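PDB 3LIU: putative cell adhesion protein from Parabacteroides distasonis, which probably serves as a fimbrillin of the FimA/Mfa1 family, a pilus subunit thought to take part in cell adhesion. Local coordinates for residues L200-S212 / F233-L245. Residues are numbered along the deposited sequence; the frame is centred on the assembly and turned at random.
Sequences LKEVFIASAKGVS and FGYLDYKVGLLFL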
loop_
_atom_site.group_PDB
_atom_site.type_symbol
_atom_site.label_atom_id
_atom_site.label_comp_id
_atom_site.label_asym_id
_atom_site.label_seq_id
_atom_site.Cartn_x
_atom_site.Cartn_y
_atom_site.Cartn_z
ATOM N N LEU A 200 -14.569 -11.318 18.340
ATOM C CA LEU A 200 -13.437 -11.298 17.447
ATOM C C LEU A 200 -12.171 -11.894 18.087
ATOM O O LEU A 200 -11.802 -11.488 19.162
ATOM C CB LEU A 200 -13.177 -9.855 16.987
ATOM C CG LEU A 200 -12.033 -9.699 15.992
ATOM C CD1 LEU A 200 -12.447 -10.320 14.615
ATOM C CD2 LEU A 200 -11.663 -8.216 15.880
ATOM N N LYS A 201 -11.512 -12.831 17.401
ATOM C CA LYS A 201 -10.249 -13.441 17.889
ATOM C C LYS A 201 -9.022 -13.051 17.076
ATOM O O LYS A 201 -7.942 -12.884 17.640
ATOM C CB LYS A 201 -10.349 -14.959 17.894
ATOM C CG LYS A 201 -11.218 -15.538 19.040
ATOM C CD LYS A 201 -11.088 -17.084 19.073
ATOM C CE LYS A 201 -11.603 -17.729 20.378
ATOM N NZ LYS A 201 -12.400 -19.022 20.128
ATOM N N GLU A 202 -9.187 -12.894 15.759
ATOM C CA GLU A 202 -8.045 -12.638 14.865
ATOM C C GLU A 202 -8.497 -11.887 13.603
ATOM O O GLU A 202 -9.623 -12.053 13.122
ATOM C CB GLU A 202 -7.375 -13.980 14.471
ATOM C CG GLU A 202 -6.105 -13.873 13.597
ATOM C CD GLU A 202 -4.810 -13.810 14.408
ATOM O OE1 GLU A 202 -4.884 -13.866 15.648
ATOM O OE2 GLU A 202 -3.709 -13.716 13.816
ATOM N N VAL A 203 -7.601 -11.063 13.068
ATOM C CA VAL A 203 -7.774 -10.446 11.776
ATOM C C VAL A 203 -6.519 -10.705 10.953
ATOM O O VAL A 203 -5.397 -10.633 11.482
ATOM C CB VAL A 203 -8.003 -8.925 11.923
ATOM C CG1 VAL A 203 -8.316 -8.296 10.571
ATOM C CG2 VAL A 203 -9.154 -8.638 12.929
ATOM N N PHE A 204 -6.668 -11.061 9.685
ATOM C CA PHE A 204 -5.487 -11.198 8.826
ATOM C C PHE A 204 -5.757 -10.888 7.366
ATOM O O PHE A 204 -6.915 -10.809 6.935
ATOM C CB PHE A 204 -4.763 -12.565 9.028
ATOM C CG PHE A 204 -5.431 -13.765 8.365
ATOM C CD1 PHE A 204 -6.542 -14.346 8.915
ATOM C CD2 PHE A 204 -4.905 -14.313 7.204
ATOM C CE1 PHE A 204 -7.145 -15.457 8.335
ATOM C CE2 PHE A 204 -5.492 -15.430 6.597
ATOM C CZ PHE A 204 -6.606 -16.019 7.179
ATOM N N ILE A 205 -4.665 -10.685 6.626
ATOM C CA ILE A 205 -4.745 -10.336 5.226
ATOM C C ILE A 205 -4.181 -11.465 4.376
ATOM O O ILE A 205 -3.177 -12.077 4.770
ATOM C CB ILE A 205 -3.916 -9.055 4.928
ATOM C CG1 ILE A 205 -4.381 -7.892 5.794
ATOM C CG2 ILE A 205 -3.955 -8.711 3.397
ATOM C CD1 ILE A 205 -5.853 -7.503 5.687
ATOM N N ALA A 206 -4.823 -11.754 3.243
ATOM C CA ALA A 206 -4.336 -12.799 2.298
ATOM C C ALA A 206 -4.220 -12.180 0.909
ATOM O O ALA A 206 -4.920 -11.231 0.601
ATOM C CB ALA A 206 -5.292 -14.019 2.275
ATOM N N SER A 207 -3.362 -12.723 0.050
ATOM C CA SER A 207 -3.139 -12.158 -1.275
ATOM C C SER A 207 -2.805 -10.673 -1.300
ATOM O O SER A 207 -3.284 -9.941 -2.159
ATOM C CB SER A 207 -4.320 -12.436 -2.226
ATOM O OG SER A 207 -4.520 -13.836 -2.342
ATOM N N ALA A 208 -1.920 -10.252 -0.393
ATOM C CA ALA A 208 -1.302 -8.921 -0.436
ATOM C C ALA A 208 -0.181 -9.007 -1.461
ATOM O O ALA A 208 0.691 -9.872 -1.331
ATOM C CB ALA A 208 -0.722 -8.554 0.966
ATOM N N LYS A 209 -0.201 -8.164 -2.489
ATOM C CA LYS A 209 0.950 -8.109 -3.385
ATOM C C LYS A 209 2.139 -7.612 -2.575
ATOM O O LYS A 209 2.070 -6.584 -1.896
ATOM C CB LYS A 209 0.677 -7.279 -4.619
ATOM C CG LYS A 209 -0.156 -8.041 -5.632
ATOM C CD LYS A 209 -0.212 -7.423 -6.986
ATOM C CE LYS A 209 -0.972 -8.334 -7.978
ATOM N NZ LYS A 209 -1.125 -7.754 -9.326
ATOM N N GLY A 210 3.214 -8.391 -2.593
ATOM C CA GLY A 210 4.368 -8.067 -1.783
ATOM C C GLY A 210 5.444 -7.354 -2.539
ATOM O O GLY A 210 6.514 -7.088 -1.992
ATOM N N VAL A 211 5.161 -7.051 -3.810
ATOM C CA VAL A 211 6.066 -6.278 -4.671
ATOM C C VAL A 211 5.285 -5.160 -5.361
ATOM O O VAL A 211 4.072 -5.272 -5.594
ATOM C CB VAL A 211 6.755 -7.117 -5.769
ATOM C CG1 VAL A 211 7.768 -8.120 -5.205
ATOM C CG2 VAL A 211 5.692 -7.835 -6.662
ATOM N N SER A 212 6.009 -4.091 -5.694
ATOM C CA SER A 212 5.460 -2.873 -6.341
ATOM C C SER A 212 6.566 -2.147 -7.100
ATOM O O SER A 212 7.752 -2.263 -6.772
ATOM C CB SER A 212 4.854 -1.910 -5.293
ATOM O OG SER A 212 4.440 -0.642 -5.851
ATOM N N PHE A 233 6.894 -12.634 -11.269
ATOM C CA PHE A 233 6.173 -12.637 -10.011
ATOM C C PHE A 233 5.138 -13.718 -10.043
ATOM O O PHE A 233 4.464 -13.928 -11.060
ATOM C CB PHE A 233 5.545 -11.269 -9.772
ATOM C CG PHE A 233 6.561 -10.175 -9.729
ATOM C CD1 PHE A 233 7.640 -10.265 -8.834
ATOM C CD2 PHE A 233 6.488 -9.089 -10.586
ATOM C CE1 PHE A 233 8.593 -9.258 -8.762
ATOM C CE2 PHE A 233 7.420 -8.076 -10.519
ATOM C CZ PHE A 233 8.484 -8.155 -9.604
ATOM N N GLY A 234 5.053 -14.432 -8.933
ATOM C CA GLY A 234 4.090 -15.490 -8.781
ATOM C C GLY A 234 3.582 -15.600 -7.384
ATOM O O GLY A 234 3.615 -14.631 -6.617
ATOM N N TYR A 235 3.108 -16.794 -7.033
ATOM C CA TYR A 235 2.442 -16.981 -5.773
ATOM C C TYR A 235 3.306 -16.597 -4.543
ATOM O O TYR A 235 2.789 -16.079 -3.558
ATOM C CB TYR A 235 1.908 -18.407 -5.628
ATOM C CG TYR A 235 0.689 -18.747 -6.491
ATOM C CD1 TYR A 235 -0.450 -17.923 -6.514
ATOM C CD2 TYR A 235 0.647 -19.895 -7.233
ATOM C CE1 TYR A 235 -1.552 -18.230 -7.307
ATOM C CE2 TYR A 235 -0.482 -20.211 -8.024
ATOM C CZ TYR A 235 -1.570 -19.367 -8.042
ATOM O OH TYR A 235 -2.668 -19.641 -8.794
ATOM N N LEU A 236 4.598 -16.880 -4.567
ATOM C CA LEU A 236 5.437 -16.569 -3.397
ATOM C C LEU A 236 5.536 -15.030 -3.175
ATOM O O LEU A 236 5.912 -14.577 -2.085
ATOM C CB LEU A 236 6.838 -17.154 -3.558
ATOM C CG LEU A 236 6.947 -18.690 -3.525
ATOM C CD1 LEU A 236 8.342 -19.073 -3.943
ATOM C CD2 LEU A 236 6.622 -19.270 -2.174
ATOM N N ASP A 237 5.185 -14.264 -4.213
ATOM C CA ASP A 237 5.195 -12.786 -4.198
ATOM C C ASP A 237 3.929 -12.165 -3.664
ATOM O O ASP A 237 3.913 -10.972 -3.394
ATOM C CB ASP A 237 5.474 -12.254 -5.595
ATOM C CG ASP A 237 6.867 -12.641 -6.089
ATOM O OD1 ASP A 237 7.833 -12.130 -5.492
ATOM O OD2 ASP A 237 6.973 -13.412 -7.060
ATOM N N TYR A 238 2.867 -12.965 -3.559
ATOM C CA TYR A 238 1.742 -12.672 -2.698
ATOM C C TYR A 238 2.131 -12.965 -1.241
ATOM O O TYR A 238 2.797 -13.954 -0.964
ATOM C CB TYR A 238 0.498 -13.518 -3.063
ATOM C CG TYR A 238 -0.250 -13.090 -4.305
ATOM C CD1 TYR A 238 -0.904 -11.864 -4.348
ATOM C CD2 TYR A 238 -0.371 -13.930 -5.415
ATOM C CE1 TYR A 238 -1.617 -11.482 -5.436
ATOM C CE2 TYR A 238 -1.086 -13.539 -6.524
ATOM C CZ TYR A 238 -1.715 -12.290 -6.513
ATOM O OH TYR A 238 -2.429 -11.835 -7.574
ATOM N N LYS A 239 1.665 -12.125 -0.311
ATOM C CA LYS A 239 1.962 -12.278 1.090
ATOM C C LYS A 239 0.697 -12.490 1.908
ATOM O O LYS A 239 -0.353 -11.996 1.579
ATOM C CB LYS A 239 2.743 -11.060 1.627
ATOM C CG LYS A 239 3.951 -10.623 0.815
ATOM C CD LYS A 239 5.002 -11.732 0.590
ATOM C CE LYS A 239 6.071 -11.313 -0.405
ATOM N NZ LYS A 239 7.082 -12.391 -0.662
ATOM N N VAL A 240 0.821 -13.258 2.981
ATOM C CA VAL A 240 -0.310 -13.722 3.735
ATOM C C VAL A 240 0.089 -13.790 5.209
ATOM O O VAL A 240 1.230 -14.171 5.554
ATOM C CB VAL A 240 -0.858 -15.098 3.237
ATOM C CG1 VAL A 240 0.158 -16.277 3.461
ATOM C CG2 VAL A 240 -2.176 -15.397 3.891
ATOM N N GLY A 241 -0.857 -13.456 6.081
ATOM C CA GLY A 241 -0.560 -13.304 7.515
ATOM C C GLY A 241 -0.397 -14.590 8.315
ATOM O O GLY A 241 0.316 -14.625 9.343
ATOM N N LEU A 242 -1.057 -15.641 7.841
ATOM C CA LEU A 242 -1.025 -16.955 8.463
ATOM C C LEU A 242 -0.909 -18.059 7.414
ATOM O O LEU A 242 -1.361 -17.888 6.270
ATOM C CB LEU A 242 -2.335 -17.181 9.255
ATOM C CG LEU A 242 -2.580 -16.229 10.418
ATOM C CD1 LEU A 242 -4.074 -16.259 10.835
ATOM C CD2 LEU A 242 -1.616 -16.536 11.549
ATOM N N LEU A 243 -0.327 -19.192 7.823
ATOM C CA LEU A 243 -0.282 -20.398 7.018
ATOM C C LEU A 243 -1.196 -21.468 7.650
ATOM O O LEU A 243 -1.417 -21.488 8.846
ATOM C CB LEU A 243 1.141 -20.925 6.877
ATOM C CG LEU A 243 2.179 -19.979 6.282
ATOM C CD1 LEU A 243 3.644 -20.580 6.376
ATOM C CD2 LEU A 243 1.797 -19.686 4.861
ATOM N N PHE A 244 -1.754 -22.338 6.819
ATOM C CA PHE A 244 -2.669 -23.366 7.303
ATOM C C PHE A 244 -2.143 -24.746 6.883
ATOM O O PHE A 244 -1.157 -24.854 6.133
ATOM C CB PHE A 244 -4.105 -23.066 6.826
ATOM C CG PHE A 244 -4.651 -21.791 7.390
ATOM C CD1 PHE A 244 -4.433 -20.576 6.747
ATOM C CD2 PHE A 244 -5.307 -21.785 8.623
ATOM C CE1 PHE A 244 -4.914 -19.377 7.309
ATOM C CE2 PHE A 244 -5.765 -20.595 9.173
ATOM C CZ PHE A 244 -5.574 -19.400 8.503
ATOM N N LEU A 245 -2.712 -25.805 7.441
ATOM C CA LEU A 245 -2.201 -27.160 7.116
ATOM C C LEU A 245 -2.556 -27.525 5.664
ATOM O O LEU A 245 -3.628 -27.160 5.152
ATOM C CB LEU A 245 -2.720 -28.229 8.097
ATOM C CG LEU A 245 -1.953 -28.308 9.408
ATOM C CD1 LEU A 245 -2.649 -29.308 10.281
ATOM C CD2 LEU A 245 -0.480 -28.671 9.169
#
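A short antiparallel strand pairing joins Ala208 to Lys239: as a hydrogen-bonded pair they exchange two backbone hydrogen bonds, Lys239 N to Ala208 O at 2.7 Å and Ala208 N to Lys239 O at 3.1 Å. Gly210 N donates to Asp237 O one step along; on the other side Ser207, in a left-handed backbone conformation, breaks the regular pairing, and Gly241 N reaches Ile205 O instead of the carbonyl of Ala206. Lys239 CG packs on Gly210 CA, and a bend at chi2 (-56°) keeps CE close to it while NZ donates to Leu236 O. At the neighbouring non-hydrogen-bonded pair, Lys209 CG lies 3.7 Å from Tyr238 CE1; Lys209 NZ forms salt bridges with Glu224 and Glu291, and Tyr238 OH hydrogen-bonds to Glu291 O. Strand 193-213 also pairs with 268-270 and 308-319, and 238-240 joins the same mixed sheet of the fimbrillin. Leu242 CD1 makes a CH-pi contact over one face of the Phe204 ring, 3.9 Å from its centroid. With chi1 at 77°, that ring is turned toward 233-245, where Phe204 CZ meets Phe244 CE1 at 3.8 Å, the planes inclined at 45°. An alanine here would strip Leu242 and Phe244 of their shared aromatic partner and would probably let both side chains shift. Val211 CG2 sits over the centre of the Phe233 ring. Asp237 OD2, in plane at that ring's edge, accepts Gly234 N through its anti lone pair, closing 3-10 segment 235-237 back on Gly234.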